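PDB 4BQN: capsular polysaccharide biosynthesis protein from Burkholderia pseudomallei, which binds coenzyme A and is probably an acetyltransferase acting in the biosynthesis of the capsular polysaccharide. Local coordinates for residues A[18-23]-A[207-211]; A[115-119]-A[262-267]; A[120-126]-A[276-280]; A[149-153]-A[244-249]; A[153-157]-A[187-191]. The protein carries 1 engineered substitution. All blocks are in the same frame, centred on the assembly; numbering follows the deposited sequence.

How the interactions relate
The first loop is closed by interaction 1, where helix 15-24, next to the parallel sheet, meets helix 204-217. Interactions 2 and 3 begin in the neighbouring stretches 115-119 and 120-126 and end on strand 265-267 and helix 269-281, which follow each other in the chain; both cross interaction 1 and each other, and they touch through H116, packed against W279 and V121. Interactions 4 and 5 share I153: one joins the junction of helices 142-151 and 153-167 to the 3-10 turn 245-248, the other helix 153-167 to the chain after helix 183-189. Both nest inside the loops of interactions 2 and 3; interaction 5 is also nested in interaction 1, whereas interaction 4 crosses it.

Interaction 1. Residues A[18-23]-A[207-211]; sequences ALAKML and MREIA
This is a buried, wholly apolar helix-helix crossing: helix 15-24, which packs against strand 6-11 of the parallel sheet, meets helix 204-217 with the axes of the two short segments 9.4 Å apart and their directions at 76°. A211 is the low point that lets the helices close in. Its CB sits among three side chains, 3.7 Å from M22 CG, with L19 CD1 and L23 CD2 also against it. L19 reaches it because its CG is anti to the backbone N (chi1 177°), which brings CD1 to 3.7 Å from A211 CA.

Two methionines fill the remaining gap. M207, bent at chi2 and chi3, curls its methyl onto the backbone of the facing helix, CE lying 3.5 Å from L19 N and also touching A18 CB. M22, likewise bent in the conformer described, crosses M207 and sets its CE 3.8 Å from M207 CB, while its SD lies 3.7 Å from the aliphatic CG of R208. The side chain of A18 is about 8 Å from the bound coenzyme A, which places the contact near that site. Cohesion here comes from dispersion and the exclusion of water, with flexible thioether chains moulded to the helix surfaces.

Interaction 2. Residues A[115-119]-A[262-267]; sequences PHPEG and VLYKKK
E118 lays its carboxylate end over the isopropyl group of V262, CD coming to 3.5 Å from V262 CB while OE1 lies beside CG1 and OE2 beside CG2. The contact joins two turns at the surface: a type I beta turn from H116 to G119 and the type I' turn, V262 to K265, of the beta hairpin formed by strands 260-262 and 265-267. The E118 chain leaves its backbone with CG anti to the carbonyl carbon (chi1 -61°) and runs extended, which carries the carboxylate past V262 to K267.

There K267 NZ donates to OE2 of E118 at 3.2 Å, on the syn lone pair, a salt bridge between the turn and the hairpin. Water 1 closes a ring around it, giving a proton to E118 OE1 and accepting from K267 NZ at 2.7 Å, so both carboxylate oxygens are engaged. Y272 of helix 269-281 packs on E118, V262 and K267. At the hairpin tip L263 CD1 rests 3.6 Å from P117 O and nears E118 CG. Within the first turn the H116 ring fixes the backbone that presents E118: E118 N donates nearly in the ring plane to H116 ND1, 3.0 Å away, at an N-H...N angle of 162°.

Interaction 3. Residues A[120-126]-A[276-280]; sequences YVDALIA and QFEWF
I125 seats its CG2 methyl over the centre of the F277 ring face, 3.5 Å from the centroid, a CH-pi contact. It belongs to a strand-to-helix junction, strand 121-122 running into helix 123-130 with D122 as N-cap, packed on helix 269-281. CG1 and CD1 of I125 lie along the CE2 side of the F277 ring, and CD1 also reaches Q276 CB. Y138 meets F277 edge-to-face.

The F280 ring is held between A126 CB over one face, 3.8 Å from the centroid, and W279 CE3 over the opposite one, both offset toward the rim. V121 fits into the angle between these aromatics: CG1 lies over the six-membered ring of W279, its CB and CG2 against F280 CZ.

The capping bond runs from I125 N to D122 OD1, while OD2 is held by Y242 and T106. The one polar link across the contact comes from Q276, whose chain folds at chi2 (-75°) to bring its amide back to the strand end. Its OE1 accepts from D122 N at 2.8 Å, the donor standing well above the carbonyl plane, and the same oxygen lies 3.2 Å from V121 CA.

Interaction 4. Residues A[149-153]-A[244-249]; sequences LRIDI and IYRDCF
I244 O is gripped by two donors from opposite faces of its carbonyl plane: the guanidinium of R150 and the backbone N of D247. The second bond starts the 3-10 turn 245-248, which packs on the junction between helix 142-151 and helix 153-167. The R150 bond is the looser, NH1 to I244 O at 3.3 Å with an N-H...O angle of 142°, the donor tilted from the carbonyl plane. R150, in the conformer described, runs extended from CG to NE, so the whole arm lies along the turn. C248 SG sits over one face of the R150 guanidinium, 3.4 Å from R150 NE and offset toward the rim, and touches CG and CD as well. Water 2 lies in the guanidinium plane, accepting from R150 NH2 at 2.7 Å and donating to D247 O, so R150 is tied directly to I244 O and through water to D247 O.

L149, I153 and Y245 form the buried part. The Y245 ring turns its edge to the helix backbone, near R150 N, with CD1 3.5 Å from L149 CB; F249 CE1 covers one of its faces, and its hydroxyl is hydrogen-bonded to G102 O. I153 fills the gap between Y245 and C248: its CG1 is anti to the backbone N (chi1 -167°), which sends the branch across to the turn. I153 CG1 meets Y245 OH at 3.6 Å, and I153 CD1 reaches C248 CB at 3.7 Å.

Interaction 5. Residues A[153-157]-A[187-191]; sequences IDEIE and LANCR
R191 meets E157 side-on with two nitrogens, NE to OE2 at 2.7 Å and NH2 to OE1 at 2.9 Å. The fit is twisted: the carboxylate and guanidinium planes stand 65° apart, so NE meets OE2 on its syn side, a little out of plane, while NH2 comes to OE1 from well above the carboxylate. R191 NH2 also donates to D154 OD1 at 2.9 Å, with OD1 in the guanidinium plane. Three bonds from R191 to two acidic residues thus make a salt-bridge network between the first turn of helix 153-167 and the chain leaving helix 183-189. I153 completes this first shell: its CD1 sits over the centre of one face of the R191 guanidinium, 3.7 Å above the plane, an apolar lid on the ion cluster.

R191 reaches in along a chain extended from CG to NE, and E157 is likewise straight beyond CG. C190 and L187 line the E157 carboxylate, C190 SG 3.6 Å from E157 OE2 and L187 CD1 close to OE1.

Farther out, water 3 donates to D154 OD1 and accepts from R191 NH1, while water 4 lies between E157 OE1 and L187 O. The hydroxyl of Y103 is hydrogen-bonded to C190 O, and R191 is paired through its backbone with D250, which sets the start of the arginine arm. With E157 buried and D154 exposed, the arginine charge is shared between an inner and an outer carboxylate; this pairing probably favours the ionised form of E157 despite its burial, and holds the guanidinium against rotation.

Interaction 1. Residues A[18-23]-A[207-211]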
# COMPACT_ATOMS: atom_id res chain seq x y z
N ALA A 18 -2.39 -2.07 -11.31
CA ALA A 18 -1.65 -3.31 -11.06
C ALA A 18 -2.59 -4.51 -11.03
O ALA A 18 -2.27 -5.55 -11.62
CB ALA A 18 -0.87 -3.22 -9.75
N LEU A 19 -3.76 -4.34 -10.42
CA LEU A 19 -4.77 -5.40 -10.39
C LEU A 19 -5.30 -5.71 -11.79
O LEU A 19 -5.45 -6.88 -12.13
CB LEU A 19 -5.91 -4.97 -9.45
CG LEU A 19 -7.09 -5.92 -9.35
CD1 LEU A 19 -6.68 -7.33 -8.94
CD2 LEU A 19 -8.09 -5.35 -8.36
N ALA A 20 -5.57 -4.69 -12.60
CA ALA A 20 -6.00 -4.91 -13.98
C ALA A 20 -4.95 -5.70 -14.77
O ALA A 20 -5.29 -6.61 -15.52
CB ALA A 20 -6.29 -3.58 -14.65
N LYS A 21 -3.68 -5.34 -14.59
CA LYS A 21 -2.59 -6.04 -15.28
C LYS A 21 -2.59 -7.52 -14.87
O LYS A 21 -2.44 -8.42 -15.71
CB LYS A 21 -1.25 -5.36 -14.95
CG LYS A 21 -0.07 -5.82 -15.80
CD LYS A 21 -0.07 -5.21 -17.19
CE LYS A 21 0.45 -3.78 -17.20
NZ LYS A 21 0.41 -3.21 -18.57
N MET A 22 -2.76 -7.78 -13.57
CA MET A 22 -2.74 -9.14 -13.09
C MET A 22 -3.93 -9.93 -13.63
O MET A 22 -3.75 -11.03 -14.14
CB MET A 22 -2.71 -9.15 -11.55
CG MET A 22 -2.45 -10.51 -10.93
SD MET A 22 -0.87 -11.22 -11.41
CE MET A 22 0.26 -10.31 -10.36
N LEU A 23 -5.13 -9.37 -13.53
CA LEU A 23 -6.33 -10.04 -14.06
C LEU A 23 -6.22 -10.35 -15.55
O LEU A 23 -6.56 -11.47 -15.98
CB LEU A 23 -7.58 -9.22 -13.78
CG LEU A 23 -8.04 -9.23 -12.31
CD1 LEU A 23 -9.04 -8.10 -12.10
CD2 LEU A 23 -8.62 -10.58 -11.90
N MET A 207 -0.58 -9.54 -5.00
CA MET A 207 -1.39 -9.13 -6.14
C MET A 207 -2.10 -10.32 -6.77
O MET A 207 -3.26 -10.20 -7.17
CB MET A 207 -0.53 -8.41 -7.19
CG MET A 207 -0.06 -7.02 -6.76
SD MET A 207 -1.34 -5.89 -6.19
CE MET A 207 -2.46 -5.90 -7.60
N ARG A 208 -1.42 -11.47 -6.88
CA ARG A 208 -2.08 -12.67 -7.39
C ARG A 208 -3.23 -13.06 -6.48
O ARG A 208 -4.31 -13.44 -6.95
CB ARG A 208 -1.11 -13.83 -7.53
CG ARG A 208 -0.11 -13.64 -8.65
CD ARG A 208 0.63 -14.94 -8.93
NE ARG A 208 1.41 -15.43 -7.80
CZ ARG A 208 2.70 -15.15 -7.59
NH1 ARG A 208 3.36 -14.32 -8.39
NH2 ARG A 208 3.33 -15.68 -6.54
N GLU A 209 -3.01 -13.00 -5.17
CA GLU A 209 -4.04 -13.42 -4.23
C GLU A 209 -5.29 -12.56 -4.34
O GLU A 209 -6.41 -13.09 -4.41
CB GLU A 209 -3.52 -13.45 -2.78
CG GLU A 209 -4.37 -14.33 -1.88
CD GLU A 209 -4.31 -15.81 -2.27
OE1 GLU A 209 -3.24 -16.28 -2.74
OE2 GLU A 209 -5.33 -16.51 -2.11
N ILE A 210 -5.13 -11.23 -4.36
CA ILE A 210 -6.30 -10.35 -4.46
C ILE A 210 -7.00 -10.51 -5.81
O ILE A 210 -8.24 -10.52 -5.87
CB ILE A 210 -5.98 -8.87 -4.12
CG1 ILE A 210 -7.24 -8.03 -3.96
CG2 ILE A 210 -5.06 -8.24 -5.15
CD1 ILE A 210 -8.05 -8.41 -2.76
N ALA A 211 -6.23 -10.67 -6.89
CA ALA A 211 -6.82 -10.92 -8.21
C ALA A 211 -7.64 -12.22 -8.19
O ALA A 211 -8.73 -12.29 -8.75
CB ALA A 211 -5.74 -10.99 -9.28

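Interaction 2. Residues A[115-119]-A[262-267]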
# COMPACT_ATOMS: atom_id res chain seq x y z
N PRO A 115 6.59 16.65 -0.60
CA PRO A 115 6.60 15.28 -1.10
C PRO A 115 8.04 14.79 -1.25
O PRO A 115 8.93 15.55 -1.65
CB PRO A 115 5.93 15.39 -2.48
CG PRO A 115 5.14 16.65 -2.40
CD PRO A 115 5.93 17.57 -1.53
N HIS A 116 8.28 13.54 -0.90
CA HIS A 116 9.61 12.97 -1.04
C HIS A 116 9.68 12.30 -2.41
O HIS A 116 8.73 11.61 -2.81
CB HIS A 116 9.87 11.94 0.07
CG HIS A 116 11.29 11.49 0.13
ND1 HIS A 116 11.84 10.63 -0.80
CD2 HIS A 116 12.29 11.82 0.98
CE1 HIS A 116 13.12 10.44 -0.52
NE2 HIS A 116 13.42 11.15 0.56
N PRO A 117 10.79 12.50 -3.15
CA PRO A 117 10.84 11.96 -4.52
C PRO A 117 10.64 10.45 -4.59
O PRO A 117 10.24 9.92 -5.62
CB PRO A 117 12.23 12.36 -5.04
CG PRO A 117 12.96 12.94 -3.88
CD PRO A 117 11.97 13.33 -2.84
N GLU A 118 10.91 9.76 -3.49
CA GLU A 118 10.74 8.32 -3.45
C GLU A 118 9.40 7.88 -2.86
O GLU A 118 9.08 6.69 -2.89
CB GLU A 118 11.93 7.69 -2.71
CG GLU A 118 13.26 7.99 -3.43
CD GLU A 118 14.48 7.79 -2.58
OE1 GLU A 118 14.34 7.56 -1.35
OE2 GLU A 118 15.60 7.87 -3.14
N GLY A 119 8.63 8.83 -2.32
CA GLY A 119 7.28 8.57 -1.81
C GLY A 119 7.17 8.09 -0.37
O GLY A 119 6.06 7.95 0.17
N VAL A 262 15.11 2.09 -4.35
CA VAL A 262 14.27 3.26 -4.46
C VAL A 262 14.24 3.70 -5.92
O VAL A 262 15.29 3.94 -6.53
CB VAL A 262 14.73 4.40 -3.51
CG1 VAL A 262 14.24 4.14 -2.09
CG2 VAL A 262 16.25 4.56 -3.53
N LEU A 263 13.04 3.78 -6.49
CA LEU A 263 12.87 4.12 -7.92
C LEU A 263 13.79 3.26 -8.80
O LEU A 263 14.48 3.77 -9.68
CB LEU A 263 13.09 5.63 -8.15
CG LEU A 263 12.28 6.58 -7.26
CD1 LEU A 263 12.68 8.03 -7.50
CD2 LEU A 263 10.78 6.38 -7.45
N TYR A 264 13.80 1.96 -8.52
CA TYR A 264 14.56 0.94 -9.27
C TYR A 264 16.07 1.02 -9.12
O TYR A 264 16.80 0.32 -9.83
CB TYR A 264 14.16 0.90 -10.75
CG TYR A 264 12.78 0.32 -10.97
CD1 TYR A 264 12.53 -1.05 -10.77
CD2 TYR A 264 11.71 1.13 -11.34
CE1 TYR A 264 11.27 -1.59 -10.95
CE2 TYR A 264 10.44 0.60 -11.55
CZ TYR A 264 10.22 -0.75 -11.35
OH TYR A 264 8.95 -1.26 -11.54
N LYS A 265 16.55 1.86 -8.20
CA LYS A 265 17.98 1.97 -7.92
C LYS A 265 18.30 1.43 -6.53
O LYS A 265 17.56 1.65 -5.58
CB LYS A 265 18.44 3.43 -8.00
CG LYS A 265 18.08 4.16 -9.30
CD LYS A 265 18.68 3.48 -10.52
CE LYS A 265 18.26 4.19 -11.80
NZ LYS A 265 18.54 3.38 -13.02
N LYS A 266 19.42 0.72 -6.41
CA LYS A 266 19.84 0.21 -5.12
C LYS A 266 20.57 1.28 -4.33
O LYS A 266 21.35 2.07 -4.88
CB LYS A 266 20.71 -1.05 -5.27
CG LYS A 266 20.01 -2.23 -5.95
CD LYS A 266 18.79 -2.72 -5.18
CE LYS A 266 18.32 -4.09 -5.67
NZ LYS A 266 17.82 -4.07 -7.08
N LYS A 267 20.31 1.31 -3.03
CA LYS A 267 20.97 2.25 -2.12
C LYS A 267 21.30 1.53 -0.81
O LYS A 267 20.43 0.91 -0.19
CB LYS A 267 20.04 3.44 -1.86
CG LYS A 267 20.67 4.62 -1.14
CD LYS A 267 19.75 5.84 -1.19
CE LYS A 267 19.59 6.40 -2.60
NZ LYS A 267 18.76 7.64 -2.67
O HOH W 1 17.03 7.82 -0.62

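Interaction 3. Residues A[120-126]-A[276-280]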
# COMPACT_ATOMS: atom_id res chain seq x y z
N TYR A 120 8.30 7.77 0.26
CA TYR A 120 8.33 7.21 1.61
C TYR A 120 9.46 7.84 2.40
O TYR A 120 10.48 8.23 1.82
CB TYR A 120 8.53 5.69 1.59
CG TYR A 120 7.52 5.00 0.74
CD1 TYR A 120 6.27 4.63 1.24
CD2 TYR A 120 7.78 4.75 -0.62
CE1 TYR A 120 5.33 4.01 0.43
CE2 TYR A 120 6.84 4.15 -1.43
CZ TYR A 120 5.62 3.78 -0.90
OH TYR A 120 4.71 3.17 -1.71
N VAL A 121 9.25 7.95 3.70
CA VAL A 121 10.27 8.42 4.62
C VAL A 121 10.27 7.58 5.88
O VAL A 121 9.30 6.86 6.17
CB VAL A 121 10.06 9.91 5.00
CG1 VAL A 121 10.19 10.82 3.78
CG2 VAL A 121 8.72 10.12 5.69
N ASP A 122 11.36 7.64 6.63
CA ASP A 122 11.44 6.92 7.88
C ASP A 122 10.97 7.85 9.00
O ASP A 122 11.66 8.80 9.38
CB ASP A 122 12.85 6.37 8.11
CG ASP A 122 12.90 5.39 9.26
OD1 ASP A 122 12.57 5.79 10.39
OD2 ASP A 122 13.21 4.20 9.01
N ALA A 123 9.76 7.60 9.48
CA ALA A 123 9.15 8.39 10.54
C ALA A 123 9.87 8.27 11.87
O ALA A 123 9.82 9.20 12.67
CB ALA A 123 7.69 8.04 10.69
N LEU A 124 10.53 7.14 12.14
CA LEU A 124 11.28 7.07 13.39
C LEU A 124 12.45 8.05 13.35
O LEU A 124 12.76 8.67 14.34
CB LEU A 124 11.75 5.64 13.68
CG LEU A 124 12.29 5.46 15.10
CD1 LEU A 124 11.23 5.75 16.16
CD2 LEU A 124 12.83 4.05 15.26
N ILE A 125 13.09 8.18 12.18
CA ILE A 125 14.12 9.21 11.99
C ILE A 125 13.55 10.60 12.26
O ILE A 125 14.20 11.41 12.90
CB ILE A 125 14.81 9.07 10.62
CG1 ILE A 125 15.72 7.84 10.69
CG2 ILE A 125 15.61 10.32 10.25
CD1 ILE A 125 16.48 7.53 9.43
N ALA A 126 12.34 10.89 11.76
CA ALA A 126 11.71 12.17 12.09
C ALA A 126 11.64 12.40 13.61
O ALA A 126 11.96 13.48 14.10
CB ALA A 126 10.33 12.29 11.46
N GLN A 276 17.97 10.29 4.89
CA GLN A 276 16.70 10.59 5.55
C GLN A 276 16.87 11.70 6.59
O GLN A 276 16.07 12.64 6.65
CB GLN A 276 16.08 9.34 6.20
CG GLN A 276 15.59 8.31 5.19
CD GLN A 276 14.30 8.74 4.53
OE1 GLN A 276 13.33 9.08 5.21
NE2 GLN A 276 14.28 8.75 3.20
N PHE A 277 17.92 11.59 7.41
CA PHE A 277 18.22 12.67 8.36
C PHE A 277 18.40 14.00 7.64
O PHE A 277 17.82 15.01 8.04
CB PHE A 277 19.46 12.35 9.21
CG PHE A 277 19.15 11.55 10.44
CD1 PHE A 277 18.83 12.20 11.64
CD2 PHE A 277 19.17 10.16 10.41
CE1 PHE A 277 18.53 11.47 12.78
CE2 PHE A 277 18.88 9.43 11.56
CZ PHE A 277 18.54 10.09 12.74
N GLU A 278 19.17 13.99 6.56
CA GLU A 278 19.45 15.21 5.81
C GLU A 278 18.16 15.80 5.24
O GLU A 278 17.96 17.01 5.25
CB GLU A 278 20.49 14.93 4.73
CG GLU A 278 21.85 14.62 5.35
CD GLU A 278 22.81 13.86 4.47
OE1 GLU A 278 22.50 13.56 3.30
OE2 GLU A 278 23.92 13.55 4.96
N TRP A 279 17.26 14.93 4.78
CA TRP A 279 15.99 15.36 4.21
C TRP A 279 15.13 16.05 5.28
O TRP A 279 14.65 17.16 5.07
CB TRP A 279 15.27 14.17 3.57
CG TRP A 279 14.07 14.59 2.77
CD1 TRP A 279 14.06 14.95 1.44
CD2 TRP A 279 12.72 14.69 3.22
NE1 TRP A 279 12.78 15.28 1.05
CE2 TRP A 279 11.94 15.11 2.12
CE3 TRP A 279 12.08 14.44 4.45
CZ2 TRP A 279 10.56 15.33 2.22
CZ3 TRP A 279 10.69 14.66 4.54
CH2 TRP A 279 9.96 15.10 3.43
N PHE A 280 14.97 15.41 6.44
CA PHE A 280 14.17 16.02 7.50
C PHE A 280 14.78 17.32 8.02
O PHE A 280 14.04 18.24 8.39
CB PHE A 280 13.95 15.06 8.65
CG PHE A 280 12.94 13.97 8.36
CD1 PHE A 280 11.59 14.28 8.21
CD2 PHE A 280 13.35 12.64 8.27
CE1 PHE A 280 10.66 13.28 7.95
CE2 PHE A 280 12.42 11.64 8.03
CZ PHE A 280 11.08 11.96 7.87

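Interaction 4. Residues A[149-153]-A[244-249]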
# COMPACT_ATOMS: atom_id res chain seq x y z
N LEU A 149 11.21 -3.31 18.20
CA LEU A 149 10.16 -3.70 17.28
C LEU A 149 9.88 -5.20 17.36
O LEU A 149 8.72 -5.61 17.31
CB LEU A 149 10.53 -3.30 15.85
CG LEU A 149 10.72 -1.80 15.61
CD1 LEU A 149 11.23 -1.56 14.19
CD2 LEU A 149 9.43 -1.04 15.86
N ARG A 150 10.93 -6.00 17.52
CA ARG A 150 10.75 -7.45 17.62
C ARG A 150 9.94 -7.80 18.87
O ARG A 150 9.02 -8.63 18.80
CB ARG A 150 12.09 -8.20 17.61
CG ARG A 150 11.92 -9.68 17.88
CD ARG A 150 13.13 -10.41 17.35
NE ARG A 150 12.94 -11.86 17.36
CZ ARG A 150 13.66 -12.71 16.64
NH1 ARG A 150 14.62 -12.29 15.83
NH2 ARG A 150 13.41 -14.01 16.72
N ILE A 151 10.27 -7.19 19.99
CA ILE A 151 9.49 -7.40 21.21
C ILE A 151 8.02 -7.03 20.98
O ILE A 151 7.12 -7.70 21.51
CB ILE A 151 10.10 -6.60 22.39
CG1 ILE A 151 11.43 -7.25 22.81
CG2 ILE A 151 9.14 -6.51 23.57
CD1 ILE A 151 12.33 -6.36 23.65
N ASP A 152 7.78 -6.02 20.14
CA ASP A 152 6.44 -5.52 19.90
C ASP A 152 5.76 -6.09 18.65
O ASP A 152 4.72 -5.56 18.25
CB ASP A 152 6.47 -3.99 19.81
CG ASP A 152 6.79 -3.34 21.14
OD1 ASP A 152 6.65 -4.01 22.19
OD2 ASP A 152 7.19 -2.15 21.14
N ILE A 153 6.30 -7.14 18.04
CA ILE A 153 5.79 -7.59 16.74
C ILE A 153 4.30 -7.97 16.77
O ILE A 153 3.56 -7.63 15.84
CB ILE A 153 6.66 -8.70 16.12
CG1 ILE A 153 6.28 -8.89 14.65
CG2 ILE A 153 6.58 -10.00 16.93
CD1 ILE A 153 7.24 -9.76 13.88
N ILE A 244 17.55 -7.38 13.39
CA ILE A 244 16.92 -8.13 14.48
C ILE A 244 15.44 -8.37 14.19
O ILE A 244 14.99 -9.52 14.13
CB ILE A 244 17.17 -7.50 15.88
CG1 ILE A 244 18.68 -7.45 16.15
CG2 ILE A 244 16.44 -8.29 16.97
CD1 ILE A 244 19.07 -6.89 17.50
N TYR A 245 14.69 -7.29 13.93
CA TYR A 245 13.30 -7.41 13.52
C TYR A 245 13.19 -8.28 12.26
O TYR A 245 12.31 -9.14 12.15
CB TYR A 245 12.71 -6.02 13.27
CG TYR A 245 11.22 -6.03 13.05
CD1 TYR A 245 10.35 -6.32 14.11
CD2 TYR A 245 10.66 -5.69 11.83
CE1 TYR A 245 8.98 -6.31 13.95
CE2 TYR A 245 9.27 -5.69 11.65
CZ TYR A 245 8.44 -5.99 12.72
OH TYR A 245 7.06 -6.00 12.60
N ARG A 246 14.13 -8.11 11.33
CA ARG A 246 14.10 -8.83 10.07
C ARG A 246 14.17 -10.35 10.28
O ARG A 246 13.67 -11.13 9.45
CB ARG A 246 15.25 -8.36 9.16
CG ARG A 246 16.65 -8.71 9.67
CD ARG A 246 17.75 -8.04 8.84
NE ARG A 246 17.73 -8.46 7.43
CZ ARG A 246 18.22 -9.61 6.97
NH1 ARG A 246 18.78 -10.49 7.79
NH2 ARG A 246 18.12 -9.88 5.68
N ASP A 247 14.76 -10.77 11.40
CA ASP A 247 14.95 -12.20 11.64
C ASP A 247 13.66 -12.89 12.12
O ASP A 247 13.64 -14.11 12.26
CB ASP A 247 16.12 -12.41 12.61
CG ASP A 247 17.44 -11.92 12.04
OD1 ASP A 247 17.69 -12.15 10.83
OD2 ASP A 247 18.20 -11.26 12.77
N CYS A 248 12.59 -12.11 12.31
CA CYS A 248 11.25 -12.68 12.56
C CYS A 248 10.61 -13.23 11.29
O CYS A 248 9.54 -13.84 11.36
CB CYS A 248 10.32 -11.62 13.15
SG CYS A 248 10.88 -10.99 14.75
N PHE A 249 11.23 -13.00 10.14
CA PHE A 249 10.64 -13.30 8.83
C PHE A 249 11.44 -14.36 8.13
O PHE A 249 12.65 -14.27 8.06
CB PHE A 249 10.57 -12.00 8.02
CG PHE A 249 9.71 -10.97 8.67
CD1 PHE A 249 10.24 -10.09 9.62
CD2 PHE A 249 8.34 -10.90 8.38
CE1 PHE A 249 9.43 -9.17 10.25
CE2 PHE A 249 7.53 -9.97 9.01
CZ PHE A 249 8.07 -9.10 9.95
O HOH W 2 14.50 -15.57 14.74

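Interaction 5. Residues A[153-157]-A[187-191]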
# COMPACT_ATOMS: atom_id res chain seq x y z
N ILE A 153 6.30 -7.14 18.04
CA ILE A 153 5.79 -7.59 16.74
C ILE A 153 4.30 -7.97 16.77
O ILE A 153 3.56 -7.63 15.84
CB ILE A 153 6.66 -8.70 16.12
CG1 ILE A 153 6.28 -8.89 14.65
CG2 ILE A 153 6.58 -10.00 16.93
CD1 ILE A 153 7.24 -9.76 13.88
N ASP A 154 3.84 -8.62 17.84
CA ASP A 154 2.44 -9.01 17.90
C ASP A 154 1.53 -7.79 18.00
O ASP A 154 0.45 -7.76 17.40
CB ASP A 154 2.17 -9.96 19.07
CG ASP A 154 2.81 -11.32 18.88
OD1 ASP A 154 3.04 -11.72 17.73
OD2 ASP A 154 3.03 -12.00 19.90
N GLU A 155 1.95 -6.80 18.77
CA GLU A 155 1.18 -5.56 18.92
C GLU A 155 1.08 -4.86 17.56
O GLU A 155 0.02 -4.36 17.17
CB GLU A 155 1.83 -4.63 19.94
CG GLU A 155 1.15 -3.27 20.08
CD GLU A 155 1.81 -2.37 21.10
OE1 GLU A 155 2.82 -2.78 21.71
OE2 GLU A 155 1.31 -1.24 21.29
N ILE A 156 2.21 -4.79 16.85
CA ILE A 156 2.24 -4.17 15.53
C ILE A 156 1.27 -4.88 14.59
O ILE A 156 0.45 -4.23 13.95
CB ILE A 156 3.67 -4.17 14.95
CG1 ILE A 156 4.57 -3.24 15.77
CG2 ILE A 156 3.65 -3.74 13.49
CD1 ILE A 156 6.06 -3.49 15.58
N GLU A 157 1.36 -6.21 14.52
CA GLU A 157 0.51 -6.98 13.61
C GLU A 157 -0.96 -6.85 13.96
O GLU A 157 -1.80 -6.72 13.07
CB GLU A 157 0.91 -8.43 13.57
CG GLU A 157 2.23 -8.62 12.85
CD GLU A 157 2.64 -10.05 12.70
OE1 GLU A 157 1.94 -10.95 13.21
OE2 GLU A 157 3.70 -10.29 12.08
N LEU A 187 -2.38 -11.68 7.36
CA LEU A 187 -1.91 -11.97 8.70
C LEU A 187 -1.28 -13.35 8.76
O LEU A 187 -0.24 -13.54 9.39
CB LEU A 187 -3.03 -11.83 9.72
CG LEU A 187 -2.64 -12.14 11.18
CD1 LEU A 187 -1.60 -11.16 11.72
CD2 LEU A 187 -3.86 -12.22 12.08
N ALA A 188 -1.93 -14.32 8.12
CA ALA A 188 -1.48 -15.70 8.22
C ALA A 188 -0.17 -15.96 7.48
O ALA A 188 0.57 -16.85 7.85
CB ALA A 188 -2.57 -16.66 7.73
N ASN A 189 0.12 -15.15 6.46
CA ASN A 189 1.27 -15.42 5.61
C ASN A 189 2.42 -14.43 5.71
O ASN A 189 3.47 -14.67 5.14
CB ASN A 189 0.84 -15.50 4.14
CG ASN A 189 0.02 -16.72 3.86
OD1 ASN A 189 0.57 -17.78 3.53
ND2 ASN A 189 -1.29 -16.61 4.02
N CYS A 190 2.22 -13.31 6.43
CA CYS A 190 3.16 -12.20 6.34
C CYS A 190 4.57 -12.55 6.81
O CYS A 190 5.55 -12.02 6.27
CB CYS A 190 2.63 -10.96 7.07
SG CYS A 190 2.39 -11.13 8.85
N ARG A 191 4.70 -13.45 7.79
CA ARG A 191 6.03 -13.78 8.29
C ARG A 191 6.73 -14.83 7.44
O ARG A 191 7.96 -14.97 7.52
CB ARG A 191 5.98 -14.20 9.75
CG ARG A 191 5.43 -13.10 10.63
CD ARG A 191 5.83 -13.26 12.08
NE ARG A 191 4.91 -12.56 12.95
CZ ARG A 191 4.91 -12.66 14.28
NH1 ARG A 191 5.82 -13.42 14.88
NH2 ARG A 191 4.01 -12.00 14.99
O HOH W 3 5.14 -13.58 17.75
O HOH W 4 1.51 -13.40 11.87